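Local atomic coordinates of putative tryptophan halogenase (Xanthomonas campestris pv. campestris, PDB entry 6Y1W), a protein that probably binds FAD and acts as a flavin-dependent halogenase of the tryptophan halogenase family. Residues Leu35-Gly40 and Glu179-Gln184; Ser192-Ala197 and Ala204-Asp209. All coordinates share one frame; numbering follows the deposited sequence.

Interaction 1 (Leu35-Gly40 and Glu179-Gln184); sequences LSKLLG and EGFGVQ
Lys37 and Phe181 run side by side and point the same way, and the apolar contact is built around that pair. CA of Lys37 stands over the middle of the Phe181 ring, 4.0 Å from its centroid and 8° off the ring normal, a CH-pi contact with the helix backbone. The lysine chain, bent at chi2 (71°), brings CD to 3.9 Å from Phe181 CZ; lysine suits the place because its aliphatic carbons can pack against the ring while its ammonium reaches the Glu74 carboxylate in a salt bridge. Phe177, one turn earlier on helix 167-180, also meets the Phe181 ring, at a steep tilt.

Closer to the backbone, Ser36 is pressed into the neighbouring loop. Its CB comes within 3.4 Å of Val183 CG2, tighter than ordinary van der Waals contact, and its OG lies 3.4 Å from Phe181 CB. Serine is small enough for this approach, and its buried hydroxyl is satisfied within its own helix by the carbonyl of Ala32.

Polar bridging is left to water. One molecule donates to Gly40 O at 2.9 Å and to Phe181 O at 2.8 Å, linking two carbonyls that could not bond each other. With no side chain, Gly40 brings its CA to 4.3 Å from Phe181 O.

Gly182, with its positive phi of 96°, is the C' residue of a Schellman motif: Val183 N bonds Ser178 O and Gly182 N bonds Glu179 O. A Schellman-capped helix end thus packs against helix 25-39, which follows a glycine-rich turn consistent with a Rossmann-type motif, where FAD binding is predicted.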
loop_
_atom_site.group_PDB
_atom_site.type_symbol
_atom_site.label_atom_id
_atom_site.label_comp_id
_atom_site.label_asym_id
_atom_site.label_seq_id
_atom_site.Cartn_x
_atom_site.Cartn_y
_atom_site.Cartn_z
ATOM N N LEU A 35 22.863 2.955 -9.844
ATOM C CA LEU A 35 23.481 1.630 -9.910
ATOM C C LEU A 35 24.933 1.686 -9.452
ATOM O O LEU A 35 25.390 0.788 -8.730
ATOM C CB LEU A 35 23.387 1.081 -11.340
ATOM C CG LEU A 35 23.994 -0.289 -11.585
ATOM C CD1 LEU A 35 23.198 -1.303 -10.725
ATOM C CD2 LEU A 35 23.907 -0.642 -13.099
ATOM N N SER A 36 25.678 2.730 -9.859
ATOM C CA SER A 36 27.089 2.791 -9.492
ATOM C C SER A 36 27.258 3.140 -8.021
ATOM O O SER A 36 28.155 2.601 -7.356
ATOM C CB SER A 36 27.856 3.775 -10.394
ATOM O OG SER A 36 27.464 5.139 -10.149
ATOM N N LYS A 37 26.398 4.017 -7.490
ATOM C CA LYS A 37 26.432 4.329 -6.060
ATOM C C LYS A 37 26.302 3.064 -5.222
ATOM O O LYS A 37 27.141 2.794 -4.351
ATOM C CB LYS A 37 25.312 5.329 -5.716
ATOM C CG LYS A 37 24.848 5.298 -4.213
ATOM C CD LYS A 37 25.890 5.857 -3.317
ATOM C CE LYS A 37 25.392 5.933 -1.864
ATOM N NZ LYS A 37 26.438 6.578 -1.106
ATOM N N LEU A 38 25.313 2.219 -5.548
ATOM C CA LEU A 38 24.995 1.070 -4.704
ATOM C C LEU A 38 25.889 -0.131 -4.993
ATOM O O LEU A 38 26.323 -0.807 -4.059
ATOM C CB LEU A 38 23.528 0.676 -4.879
ATOM C CG LEU A 38 23.034 -0.467 -4.009
ATOM C CD1 LEU A 38 22.960 -0.031 -2.611
ATOM C CD2 LEU A 38 21.676 -0.939 -4.516
ATOM N N LEU A 39 26.157 -0.428 -6.280
ATOM C CA LEU A 39 26.776 -1.692 -6.664
ATOM C C LEU A 39 28.037 -1.507 -7.508
ATOM O O LEU A 39 28.548 -2.493 -8.049
ATOM C CB LEU A 39 25.760 -2.582 -7.423
ATOM C CG LEU A 39 24.592 -3.069 -6.557
ATOM C CD1 LEU A 39 23.547 -3.830 -7.370
ATOM C CD2 LEU A 39 25.139 -3.970 -5.452
ATOM N N GLY A 40 28.536 -0.273 -7.661
ATOM C CA GLY A 40 29.693 -0.046 -8.518
ATOM C C GLY A 40 30.951 -0.777 -8.048
ATOM O O GLY A 40 31.900 -0.911 -8.821
ATOM N N GLU A 179 30.580 8.967 -12.838
ATOM C CA GLU A 179 31.965 8.688 -13.176
ATOM C C GLU A 179 32.800 8.545 -11.905
ATOM O O GLU A 179 33.762 7.760 -11.880
ATOM C CB GLU A 179 32.482 9.773 -14.132
ATOM C CG GLU A 179 31.828 9.660 -15.491
ATOM C CD GLU A 179 32.212 10.766 -16.465
ATOM O OE1 GLU A 179 32.793 11.787 -16.045
ATOM O OE2 GLU A 179 31.908 10.580 -17.655
ATOM N N GLY A 180 32.416 9.266 -10.842
ATOM C CA GLY A 180 33.078 9.157 -9.554
ATOM C C GLY A 180 32.942 7.803 -8.890
ATOM O O GLY A 180 33.797 7.405 -8.096
ATOM N N PHE A 181 31.886 7.064 -9.205
ATOM C CA PHE A 181 31.748 5.696 -8.724
ATOM C C PHE A 181 32.200 4.667 -9.754
ATOM O O PHE A 181 31.924 3.473 -9.581
ATOM C CB PHE A 181 30.298 5.438 -8.325
ATOM C CG PHE A 181 29.893 6.140 -7.061
ATOM C CD1 PHE A 181 30.379 5.706 -5.872
ATOM C CD2 PHE A 181 29.038 7.255 -7.073
ATOM C CE1 PHE A 181 30.022 6.322 -4.688
ATOM C CE2 PHE A 181 28.681 7.881 -5.876
ATOM C CZ PHE A 181 29.173 7.423 -4.696
ATOM N N GLY A 182 32.913 5.094 -10.792
ATOM C CA GLY A 182 33.568 4.186 -11.716
ATOM C C GLY A 182 32.843 3.842 -13.004
ATOM O O GLY A 182 33.307 2.947 -13.724
ATOM N N VAL A 183 31.743 4.524 -13.339
ATOM C CA VAL A 183 31.049 4.232 -14.595
ATOM C C VAL A 183 31.956 4.618 -15.751
ATOM O O VAL A 183 32.573 5.697 -15.749
ATOM C CB VAL A 183 29.717 5.000 -14.675
ATOM C CG1 VAL A 183 29.065 4.826 -16.061
ATOM C CG2 VAL A 183 28.765 4.488 -13.600
ATOM N N GLN A 184 32.061 3.727 -16.735
ATOM C CA GLN A 184 32.858 3.960 -17.926
ATOM C C GLN A 184 31.945 4.523 -19.008
ATOM O O GLN A 184 30.999 3.847 -19.416
ATOM C CB GLN A 184 33.486 2.651 -18.408
ATOM C CG GLN A 184 34.225 2.810 -19.739
ATOM C CD GLN A 184 34.827 1.505 -20.258
ATOM O OE1 GLN A 184 35.618 1.518 -21.203
ATOM N NE2 GLN A 184 34.447 0.374 -19.649
HETATM O O HOH W 1 31.559 1.060 -10.983
#

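Interaction 2 (Ser192-Ala197 and Ala204-Asp209); sequences SVQTDA and ALVLDD
With CG on the backbone-N side and anti to the carbonyl carbon (chi1 -54°), and the chain extended beyond it, Gln194 reaches diagonally over the neighbouring strand to Val206. The valine's CG2, anti to its own carbonyl carbon, meets the carboxamide carbon CD of Gln194 at 3.8 Å. Glutamine suits this partly exposed face: its methylenes and flat amide pack on the valine methyl, while OE1 lies near the small CB of Ala204 and accepts a hydrogen bond from Arg212 NE. Ser192 shares the face, its OG 3.4 Å from Val206 CB.

On the other face, Val193 and Leu205 lie alongside each other, pointing the same way. CD2 of Leu205 touches the valine at CG2, 4.2 Å away, and Leu228 of helix 227-232 packs against both residues, in keeping with the aliphatic character of this side.

The backbones run antiparallel, their short axes 153° apart. Ser192 and Val206 form a hydrogen-bonded pair, with Ser192 N to Val206 O at 3.0 Å and Val206 N to Ser192 O at 2.9 Å. Val193 and Leu205 form the non-hydrogen-bonded pair between. Gln194 and Ala204 are hydrogen-bonded again, but unevenly: Gln194 N to Ala204 O is 2.9 Å and nearly straight (170°), whereas the return bond from Ala204 N to Gln194 O is weak at 3.3 Å.

Beta-branched valines favour such extended backbone. This is an antiparallel beta hairpin, made by strands 184-195 and 202-207 near one edge of the mixed sheet; the side chain of Leu205 lies about 7 Å from a bound meso-2,3-butanediol, whose pocket includes Gly188, Arg189 and Ile190 of strand 184-195.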
loop_
_atom_site.group_PDB
_atom_site.type_symbol
_atom_site.label_atom_id
_atom_site.label_comp_id
_atom_site.label_asym_id
_atom_site.label_seq_id
_atom_site.Cartn_x
_atom_site.Cartn_y
_atom_site.Cartn_z
ATOM N N SER A 192 24.740 -1.773 -34.330
ATOM C CA SER A 192 23.961 -3.003 -34.311
ATOM C C SER A 192 23.946 -3.592 -32.904
ATOM O O SER A 192 24.780 -3.257 -32.055
ATOM C CB SER A 192 24.496 -4.014 -35.328
ATOM O OG SER A 192 25.798 -4.444 -34.999
ATOM N N VAL A 193 22.954 -4.450 -32.664
ATOM C CA VAL A 193 22.790 -5.165 -31.408
ATOM C C VAL A 193 22.887 -6.654 -31.704
ATOM O O VAL A 193 22.143 -7.166 -32.548
ATOM C CB VAL A 193 21.445 -4.825 -30.753
ATOM C CG1 VAL A 193 21.325 -5.493 -29.400
ATOM C CG2 VAL A 193 21.287 -3.307 -30.651
ATOM N N GLN A 194 23.771 -7.348 -30.996
ATOM C CA GLN A 194 23.977 -8.781 -31.180
ATOM C C GLN A 194 23.238 -9.537 -30.095
ATOM O O GLN A 194 23.265 -9.152 -28.926
ATOM C CB GLN A 194 25.459 -9.146 -31.131
ATOM C CG GLN A 194 26.307 -8.359 -32.100
ATOM C CD GLN A 194 27.698 -8.935 -32.255
ATOM O OE1 GLN A 194 28.334 -9.327 -31.272
ATOM N NE2 GLN A 194 28.191 -8.965 -33.490
ATOM N N THR A 195 22.562 -10.605 -30.488
ATOM C CA THR A 195 21.821 -11.419 -29.550
ATOM C C THR A 195 22.420 -12.813 -29.524
ATOM O O THR A 195 23.109 -13.234 -30.463
ATOM C CB THR A 195 20.334 -11.499 -29.898
ATOM O OG1 THR A 195 20.185 -11.940 -31.251
ATOM C CG2 THR A 195 19.664 -10.132 -29.732
ATOM N N ASP A 196 22.103 -13.539 -28.462
ATOM C CA ASP A 196 22.578 -14.904 -28.325
ATOM C C ASP A 196 21.743 -15.802 -29.220
ATOM O O ASP A 196 20.523 -15.665 -29.281
ATOM C CB ASP A 196 22.473 -15.368 -26.871
ATOM C CG ASP A 196 22.881 -16.835 -26.684
ATOM O OD1 ASP A 196 24.085 -17.103 -26.492
ATOM O OD2 ASP A 196 21.998 -17.724 -26.729
ATOM N N ALA A 197 22.411 -16.713 -29.936
ATOM C CA ALA A 197 21.698 -17.522 -30.918
ATOM C C ALA A 197 20.659 -18.426 -30.265
ATOM O O ALA A 197 19.585 -18.645 -30.834
ATOM C CB ALA A 197 22.691 -18.347 -31.736
ATOM N N ALA A 204 25.719 -8.085 -26.957
ATOM C CA ALA A 204 26.672 -6.989 -27.044
ATOM C C ALA A 204 26.081 -5.890 -27.902
ATOM O O ALA A 204 25.207 -6.137 -28.738
ATOM C CB ALA A 204 28.011 -7.440 -27.648
ATOM N N LEU A 205 26.600 -4.684 -27.714
ATOM C CA LEU A 205 26.344 -3.599 -28.645
ATOM C C LEU A 205 27.569 -3.440 -29.534
ATOM O O LEU A 205 28.702 -3.718 -29.113
ATOM C CB LEU A 205 26.065 -2.271 -27.938
ATOM C CG LEU A 205 25.055 -2.326 -26.789
ATOM C CD1 LEU A 205 25.016 -0.954 -26.140
ATOM C CD2 LEU A 205 23.652 -2.756 -27.257
ATOM N N VAL A 206 27.332 -3.063 -30.787
ATOM C CA VAL A 206 28.414 -2.765 -31.716
ATOM C C VAL A 206 28.260 -1.328 -32.184
ATOM O O VAL A 206 27.221 -0.969 -32.755
ATOM C CB VAL A 206 28.443 -3.735 -32.905
ATOM C CG1 VAL A 206 29.653 -3.404 -33.774
ATOM C CG2 VAL A 206 28.526 -5.181 -32.408
ATOM N N LEU A 207 29.281 -0.503 -31.927
ATOM C CA LEU A 207 29.235 0.903 -32.300
ATOM C C LEU A 207 29.577 1.091 -33.776
ATOM O O LEU A 207 30.050 0.177 -34.460
ATOM C CB LEU A 207 30.196 1.737 -31.447
ATOM C CG LEU A 207 30.013 1.609 -29.926
ATOM C CD1 LEU A 207 30.886 2.606 -29.182
ATOM C CD2 LEU A 207 28.554 1.784 -29.530
ATOM N N ASP A 208 29.381 2.324 -34.253
ATOM C CA ASP A 208 29.630 2.598 -35.663
ATOM C C ASP A 208 31.097 2.435 -36.040
ATOM O O ASP A 208 31.396 2.230 -37.218
ATOM C CB ASP A 208 29.196 4.025 -36.007
ATOM C CG ASP A 208 27.700 4.158 -36.190
ATOM O OD1 ASP A 208 27.005 3.116 -36.279
ATOM O OD2 ASP A 208 27.224 5.316 -36.251
ATOM N N ASP A 209 32.008 2.427 -35.069
ATOM C CA ASP A 209 33.427 2.240 -35.339
ATOM C C ASP A 209 33.870 0.806 -35.118
ATOM O O ASP A 209 35.073 0.529 -35.130
ATOM C CB ASP A 209 34.261 3.192 -34.474
ATOM C CG ASP A 209 34.086 2.943 -32.975
ATOM O OD1 ASP A 209 33.514 1.895 -32.593
ATOM O OD2 ASP A 209 34.509 3.806 -32.173
#

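Overall arrangement
Strand 184-195 ties the two contacts together. Helix 167-180 ends in interaction 1 and the chain then enters this strand, which lies beside strand 44-49 in the mixed sheet and continues into the hairpin of interaction 2. The contacts therefore come in series, centres 24 Å apart and nearest atoms about 9 Å apart. Interaction 1 joins the C-terminal part of helix 25-39 to the capped end of helix 167-180, with Ser36 also touching Ile45 of strand 44-49, near where His115 and Val462 of the second subunit reach Leu38 and Leu39; interaction 2 extends the sheet toward its edge strand 212-214. Both belong to the part of the fold that carries the predicted FAD site.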